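Local structure of 3-oxosteroid 1-dehydrogenase (Sterolibacterium denitrificans, 7P18) at residues G18-A23 with G215-L220; S32-E37 with K224-L229. The protein probably catalyses the FAD-dependent 1,2-dehydrogenation of 3-oxosteroids to 3-oxo-Delta(1)-steroids, passing the electrons to an acceptor. All coordinates share one frame; numbering follows the deposited sequence.

Contact 1: residues G18-A23 with G215-L220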
loop_
_atom_site.group_PDB
_atom_site.type_symbol
_atom_site.label_atom_id
_atom_site.label_comp_id
_atom_site.label_asym_id
_atom_site.label_seq_id
_atom_site.Cartn_x
_atom_site.Cartn_y
_atom_site.Cartn_z
ATOM N N GLY A 18 -6.875 8.606 4.630
ATOM C CA GLY A 18 -8.051 8.359 5.505
ATOM C C GLY A 18 -8.315 9.571 6.389
ATOM O O GLY A 18 -9.464 10.075 6.457
ATOM N N ALA A 19 -7.264 10.083 7.024
ATOM C CA ALA A 19 -7.346 11.240 7.945
ATOM C C ALA A 19 -7.824 12.481 7.197
ATOM O O ALA A 19 -8.731 13.149 7.718
ATOM C CB ALA A 19 -6.005 11.459 8.625
ATOM N N MET A 20 -7.248 12.796 6.038
ATOM C CA MET A 20 -7.588 14.032 5.315
ATOM C C MET A 20 -9.015 13.933 4.744
ATOM O O MET A 20 -9.755 14.964 4.770
ATOM C CB MET A 20 -6.535 14.318 4.239
ATOM C CG MET A 20 -5.139 14.700 4.844
ATOM S SD MET A 20 -4.048 15.527 3.602
ATOM C CE MET A 20 -3.484 14.110 2.672
ATOM N N LEU A 21 -9.413 12.746 4.253
ATOM C CA LEU A 21 -10.800 12.494 3.760
ATOM C C LEU A 21 -11.785 12.728 4.910
ATOM O O LEU A 21 -12.767 13.476 4.706
ATOM C CB LEU A 21 -10.913 11.071 3.199
ATOM C CG LEU A 21 -12.200 10.712 2.428
ATOM C CD1 LEU A 21 -13.355 10.457 3.375
ATOM C CD2 LEU A 21 -12.577 11.779 1.438
ATOM N N ALA A 22 -11.537 12.140 6.078
ATOM C CA ALA A 22 -12.413 12.286 7.256
ATOM C C ALA A 22 -12.529 13.779 7.587
ATOM O O ALA A 22 -13.654 14.246 7.881
ATOM C CB ALA A 22 -11.923 11.461 8.415
ATOM N N ALA A 23 -11.417 14.509 7.531
ATOM C CA ALA A 23 -11.361 15.956 7.837
ATOM C C ALA A 23 -12.253 16.735 6.858
ATOM O O ALA A 23 -13.066 17.593 7.322
ATOM C CB ALA A 23 -9.920 16.438 7.801
ATOM N N GLY A 215 -4.442 15.919 -3.952
ATOM C CA GLY A 215 -5.884 16.236 -4.127
ATOM C C GLY A 215 -6.592 16.415 -2.800
ATOM O O GLY A 215 -7.386 17.345 -2.677
ATOM N N LEU A 216 -6.311 15.566 -1.798
ATOM C CA LEU A 216 -6.984 15.678 -0.477
ATOM C C LEU A 216 -6.443 16.920 0.241
ATOM O O LEU A 216 -7.232 17.636 0.912
ATOM C CB LEU A 216 -6.782 14.395 0.326
ATOM C CG LEU A 216 -7.533 13.172 -0.222
ATOM C CD1 LEU A 216 -7.045 11.892 0.457
ATOM C CD2 LEU A 216 -9.035 13.341 -0.003
ATOM N N ARG A 217 -5.154 17.221 0.077
ATOM C CA ARG A 217 -4.596 18.447 0.706
ATOM C C ARG A 217 -5.321 19.663 0.127
ATOM O O ARG A 217 -5.696 20.543 0.886
ATOM C CB ARG A 217 -3.084 18.556 0.522
ATOM C CG ARG A 217 -2.512 19.788 1.209
ATOM C CD ARG A 217 -2.505 19.620 2.697
ATOM N NE ARG A 217 -2.120 20.794 3.471
ATOM C CZ ARG A 217 -2.934 21.786 3.835
ATOM N NH1 ARG A 217 -4.200 21.812 3.452
ATOM N NH2 ARG A 217 -2.456 22.787 4.550
ATOM N N HIS A 218 -5.512 19.684 -1.178
ATOM C CA HIS A 218 -6.197 20.776 -1.909
ATOM C C HIS A 218 -7.628 20.943 -1.384
ATOM O O HIS A 218 -8.026 22.066 -1.115
ATOM C CB HIS A 218 -6.160 20.512 -3.405
ATOM C CG HIS A 218 -6.837 21.588 -4.183
ATOM N ND1 HIS A 218 -6.253 22.841 -4.387
ATOM C CD2 HIS A 218 -8.044 21.625 -4.789
ATOM C CE1 HIS A 218 -7.085 23.597 -5.090
ATOM N NE2 HIS A 218 -8.192 22.875 -5.332
ATOM N N ALA A 219 -8.360 19.847 -1.182
ATOM C CA ALA A 219 -9.711 19.852 -0.588
ATOM C C ALA A 219 -9.702 20.527 0.787
ATOM O O ALA A 219 -10.617 21.317 1.073
ATOM C CB ALA A 219 -10.262 18.438 -0.484
ATOM N N LEU A 220 -8.702 20.260 1.618
ATOM C CA LEU A 220 -8.597 20.878 2.957
ATOM C C LEU A 220 -8.294 22.381 2.776
ATOM O O LEU A 220 -8.848 23.208 3.540
ATOM C CB LEU A 220 -7.538 20.157 3.779
ATOM C CG LEU A 220 -7.843 18.696 4.125
ATOM C CD1 LEU A 220 -6.788 18.151 5.083
ATOM C CD2 LEU A 220 -9.250 18.544 4.714
#

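Contact 2: residues S32-E37 with K224-L229. With FAD (flavin-adenine dinucleotide), chain C.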
loop_
_atom_site.group_PDB
_atom_site.type_symbol
_atom_site.label_atom_id
_atom_site.label_comp_id
_atom_site.label_asym_id
_atom_site.label_seq_id
_atom_site.Cartn_x
_atom_site.Cartn_y
_atom_site.Cartn_z
ATOM N N SER A 32 -16.204 21.916 12.874
ATOM C CA SER A 32 -14.861 22.541 12.934
ATOM C C SER A 32 -13.825 21.418 13.102
ATOM O O SER A 32 -13.999 20.549 13.987
ATOM C CB SER A 32 -14.767 23.609 14.028
ATOM O OG SER A 32 -14.776 23.055 15.333
ATOM N N VAL A 33 -12.800 21.442 12.258
ATOM C CA VAL A 33 -11.775 20.364 12.179
ATOM C C VAL A 33 -10.371 20.953 12.350
ATOM O O VAL A 33 -10.092 22.000 11.741
ATOM C CB VAL A 33 -11.911 19.576 10.868
ATOM C CG1 VAL A 33 -10.945 18.411 10.813
ATOM C CG2 VAL A 33 -13.335 19.059 10.691
ATOM N N LEU A 34 -9.527 20.246 13.102
ATOM C CA LEU A 34 -8.050 20.404 13.047
ATOM C C LEU A 34 -7.408 19.064 12.674
ATOM O O LEU A 34 -7.793 18.030 13.266
ATOM C CB LEU A 34 -7.558 20.857 14.418
ATOM C CG LEU A 34 -6.040 20.878 14.601
ATOM C CD1 LEU A 34 -5.395 21.914 13.728
ATOM C CD2 LEU A 34 -5.658 21.077 16.065
ATOM N N VAL A 35 -6.433 19.100 11.767
ATOM C CA VAL A 35 -5.546 17.932 11.473
ATOM C C VAL A 35 -4.161 18.189 12.085
ATOM O O VAL A 35 -3.623 19.277 11.839
ATOM C CB VAL A 35 -5.454 17.668 9.971
ATOM C CG1 VAL A 35 -4.621 16.409 9.687
ATOM C CG2 VAL A 35 -6.851 17.555 9.364
ATOM N N VAL A 36 -3.628 17.244 12.849
ATOM C CA VAL A 36 -2.227 17.304 13.373
ATOM C C VAL A 36 -1.385 16.188 12.726
ATOM O O VAL A 36 -1.847 15.012 12.737
ATOM C CB VAL A 36 -2.174 17.257 14.911
ATOM C CG1 VAL A 36 -2.898 18.454 15.531
ATOM C CG2 VAL A 36 -2.669 15.962 15.502
ATOM N N GLU A 37 -0.194 16.548 12.226
ATOM C CA GLU A 37 0.776 15.650 11.540
ATOM C C GLU A 37 2.125 15.696 12.289
ATOM O O GLU A 37 2.618 16.823 12.542
ATOM C CB GLU A 37 0.914 16.060 10.068
ATOM C CG GLU A 37 2.104 15.409 9.346
ATOM C CD GLU A 37 2.134 13.906 9.346
ATOM O OE1 GLU A 37 1.029 13.304 9.161
ATOM O OE2 GLU A 37 3.250 13.331 9.517
ATOM N N LYS A 224 -10.324 25.561 4.070
ATOM C CA LYS A 224 -9.532 26.268 5.105
ATOM C C LYS A 224 -9.472 25.438 6.378
ATOM O O LYS A 224 -9.532 26.009 7.470
ATOM C CB LYS A 224 -10.147 27.639 5.402
ATOM C CG LYS A 224 -10.286 28.551 4.189
ATOM C CD LYS A 224 -10.946 29.875 4.542
ATOM C CE LYS A 224 -11.346 30.686 3.327
ATOM N NZ LYS A 224 -10.192 31.423 2.758
ATOM N N VAL A 225 -9.323 24.124 6.252
ATOM C CA VAL A 225 -9.173 23.244 7.428
ATOM C C VAL A 225 -7.707 23.293 7.806
ATOM O O VAL A 225 -6.864 22.986 6.956
ATOM C CB VAL A 225 -9.619 21.805 7.114
ATOM C CG1 VAL A 225 -9.227 20.849 8.217
ATOM C CG2 VAL A 225 -11.109 21.741 6.827
ATOM N N PRO A 226 -7.365 23.700 9.052
ATOM C CA PRO A 226 -5.962 23.786 9.447
ATOM C C PRO A 226 -5.326 22.397 9.524
ATOM O O PRO A 226 -5.971 21.452 9.982
ATOM C CB PRO A 226 -5.995 24.488 10.810
ATOM C CG PRO A 226 -7.410 24.226 11.335
ATOM C CD PRO A 226 -8.270 24.183 10.097
ATOM N N LEU A 227 -4.070 22.326 9.101
ATOM C CA LEU A 227 -3.221 21.131 9.218
ATOM C C LEU A 227 -1.894 21.541 9.869
ATOM O O LEU A 227 -1.134 22.237 9.224
ATOM C CB LEU A 227 -3.002 20.570 7.820
ATOM C CG LEU A 227 -2.469 19.134 7.777
ATOM C CD1 LEU A 227 -2.751 18.483 6.439
ATOM C CD2 LEU A 227 -0.980 19.073 8.066
ATOM N N TRP A 228 -1.649 21.119 11.093
ATOM C CA TRP A 228 -0.404 21.474 11.821
ATOM C C TRP A 228 0.658 20.405 11.574
ATOM O O TRP A 228 0.501 19.285 12.081
ATOM C CB TRP A 228 -0.659 21.669 13.314
ATOM C CG TRP A 228 -1.548 22.830 13.639
ATOM C CD1 TRP A 228 -2.066 23.752 12.773
ATOM C CD2 TRP A 228 -2.029 23.187 14.943
ATOM N NE1 TRP A 228 -2.883 24.624 13.450
ATOM C CE2 TRP A 228 -2.875 24.306 14.778
ATOM C CE3 TRP A 228 -1.880 22.637 16.220
ATOM C CZ2 TRP A 228 -3.511 24.916 15.857
ATOM C CZ3 TRP A 228 -2.524 23.225 17.282
ATOM C CH2 TRP A 228 -3.336 24.344 17.096
ATOM N N LEU A 229 1.720 20.771 10.858
ATOM C CA LEU A 229 2.902 19.893 10.631
ATOM C C LEU A 229 3.802 19.946 11.869
ATOM O O LEU A 229 3.632 20.855 12.686
ATOM C CB LEU A 229 3.641 20.341 9.370
ATOM C CG LEU A 229 2.837 20.232 8.073
ATOM C CD1 LEU A 229 3.509 20.956 6.931
ATOM C CD2 LEU A 229 2.647 18.770 7.681
HETATM P PA FAD C . -0.355 6.785 6.513
HETATM O O1A FAD C . -0.754 7.010 5.099
HETATM O O2A FAD C . 1.075 6.340 6.656
HETATM O O5B FAD C . -0.606 8.140 7.294
HETATM C C5B FAD C . -0.321 8.190 8.717
HETATM C C4B FAD C . 0.200 9.558 9.039
HETATM O O4B FAD C . 0.166 9.745 10.480
HETATM C C3B FAD C . 1.653 9.841 8.601
HETATM O O3B FAD C . 1.742 11.064 7.877
HETATM C C2B FAD C . 2.422 9.880 9.924
HETATM O O2B FAD C . 3.622 10.638 9.847
HETATM C C1B FAD C . 1.349 10.377 10.893
HETATM N N9A FAD C . 1.607 10.076 12.302
HETATM C C8A FAD C . 2.230 8.992 12.851
HETATM N N7A FAD C . 2.380 9.101 14.168
HETATM C C5A FAD C . 1.774 10.309 14.489
HETATM C C6A FAD C . 1.588 10.990 15.712
HETATM N N6A FAD C . 2.067 10.571 16.889
HETATM N N1A FAD C . 0.942 12.175 15.667
HETATM C C2A FAD C . 0.503 12.618 14.486
HETATM N N3A FAD C . 0.683 12.105 13.264
HETATM C C4A FAD C . 1.310 10.918 13.347
HETATM N N1 FAD C . -2.536 0.438 -0.329
HETATM C C2 FAD C . -3.635 0.481 -1.117
HETATM O O2 FAD C . -4.756 0.182 -0.665
HETATM N N3 FAD C . -3.568 0.873 -2.393
HETATM C C4 FAD C . -2.370 0.988 -3.067
HETATM O O4 FAD C . -2.380 1.455 -4.201
HETATM C C4X FAD C . -1.177 0.920 -2.297
HETATM N N5 FAD C . -0.007 1.064 -2.896
HETATM C C5X FAD C . 1.117 1.069 -2.104
HETATM C C6 FAD C . 2.374 1.317 -2.704
HETATM C C7 FAD C . 3.525 1.470 -1.942
HETATM C C7M FAD C . 4.856 1.766 -2.603
HETATM C C8 FAD C . 3.423 1.432 -0.541
HETATM C C8M FAD C . 4.659 1.624 0.321
HETATM C C9 FAD C . 2.219 1.108 0.052
HETATM C C9A FAD C . 1.034 0.974 -0.697
HETATM N N10 FAD C . -0.208 0.665 -0.121
HETATM C C10 FAD C . -1.361 0.658 -0.895
HETATM C "C1'" FAD C . -0.364 0.610 1.337
HETATM C "C2'" FAD C . -0.863 1.976 1.857
HETATM O "O2'" FAD C . -0.037 3.060 1.433
HETATM C "C3'" FAD C . -1.002 2.018 3.389
HETATM O "O3'" FAD C . -1.518 0.789 3.907
HETATM C "C4'" FAD C . -1.844 3.200 3.819
HETATM O "O4'" FAD C . -1.281 4.370 3.242
HETATM C "C5'" FAD C . -1.959 3.365 5.319
HETATM O "O5'" FAD C . -2.696 4.585 5.532
HETATM P P FAD C . -2.793 5.214 6.988
HETATM O O1P FAD C . -3.582 6.431 6.761
HETATM O O2P FAD C . -3.142 4.232 8.014
HETATM O O3P FAD C . -1.253 5.684 7.286
#

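Contact 1: residues G18-A23 with G215-L220
Met-20 and Leu-216 mark the place where two helices lie side by side, their CA atoms 6.1 Å apart. The helical segments Gly-18 to Ala-23 and Gly-215 to Leu-220 run in nearly the same direction, with axes 9.3 Å apart at closest approach and crossing at +29°. That separation is filled by side chains. Met-20 reaches farthest across: its CG stands anti to its own carbonyl carbon (chi1 -68°), and the chain extends toward the second helix until a bend at chi3 turns CE back toward CB of Leu-216. Nearer the backbone, CB of Met-20 rests 3.9 Å from CB of Leu-216. The sulfur passes near the backbone of Arg-217, SD to N 4.1 Å, a van der Waals approach. One turn on, Leu-220 crosses Met-20 at about a right angle and divides its work between two methyls: CD1 sits 3.8 Å from CG of Met-20, while CD2 settles 3.8 Å from CB of Ala-23 and against the carbonyl oxygen of Met-20. Ala-23, with only a methyl, probably allows this leucine to come close. On the flank, Leu-21 and Leu-216 meet more loosely through their CD2 methyls at 4.1 Å; Met-547 of helix 543-559 touches both leucines. Helix 17-28 follows strand 10-13 and carries Ala-19 of a GxGxxA sequence, consistent with the first helix of a Rossmann-type dinucleotide-binding fold, and helix 208-222 packs against it. Arg-217 turns its guanidinium to Tyr-42 in a cation-pi contact. Between the helices the chemistry is that of methyls, methylenes and one thioether, all buried, so the hold is by shape and dispersion, while backbone bonds such as Ala-23 N to Ala-19 O stay within one helix.

Contact 2: residues S32-E37 with K224-L229
Leu-34 lays its CD1 methyl over one face of the Trp-228 indole, 3.6 Å from the centroid of the five-membered ring and 9° off its normal, a CH-pi contact. With CG anti to the backbone N (chi1 172°), the leucine also brings CD2 over the six-membered ring, near CZ3. A lysine in place of Trp-228 would probably strip Leu-34 of this flat platform and leave Arg-253 without its cation-pi partner. Next to this contact the backbones are tightly joined: Val-35 N bonds to Pro-226 O at 3.0 Å, Trp-228 N to Val-35 O at 2.8 Å, and Glu-37 N to Trp-228 O at 2.8 Å, all nearly straight. Val-35 thus pairs with Leu-227 and Val-36 with Trp-228 as parallel bridges, which adds strand 227-228 to the edge of the five-stranded parallel sheet of the Rossmann-type domain, beside strand 33-36. On one face CG1 of Val-35 meets CG of Leu-227 at 4.0 Å; helix 17-28 covers Val-33 and Val-35 there. The pairing opens at the start, where the Val-225 methyl and the Pro-226 ring lie against Val-33, CD of Pro-226 3.3 Å from Val-33 O, while Lys-224, closing its helix in a Schellman motif, is exposed. At the other end Glu-37 presses CG against CD2 of Leu-229, then bends at chi2 (57°) to send its carboxylate to the FAD ribose: OE1 accepts from O3B and OE2 from O2B, each at 2.7 Å, OE1 also bonded to Ser-15 OG and OE2 to Ser-39 OG.

The two contacts are neighbouring layers of one domain, their centres 10 Å apart: helix 17-28 leads into strand 33-36, and helix 208-222 into strand 227-228, so each helix-strand pair gives one segment to each contact. Ala-23 joins them directly, its CB 3.6 Å from CG2 of Val-35, and Leu-220 O probably accepts a hydrogen bond from Val-225 N at 2.9 Å, tying the end of the second helix to the approach of the edge strand. Contact 2 touches the adenosine ribose of FAD itself, whereas contact 1 lies farther from the cofactor, the Met-20 side chain about 8 Å from it at nearest atoms. Both thus belong to the dinucleotide-binding part of the protein.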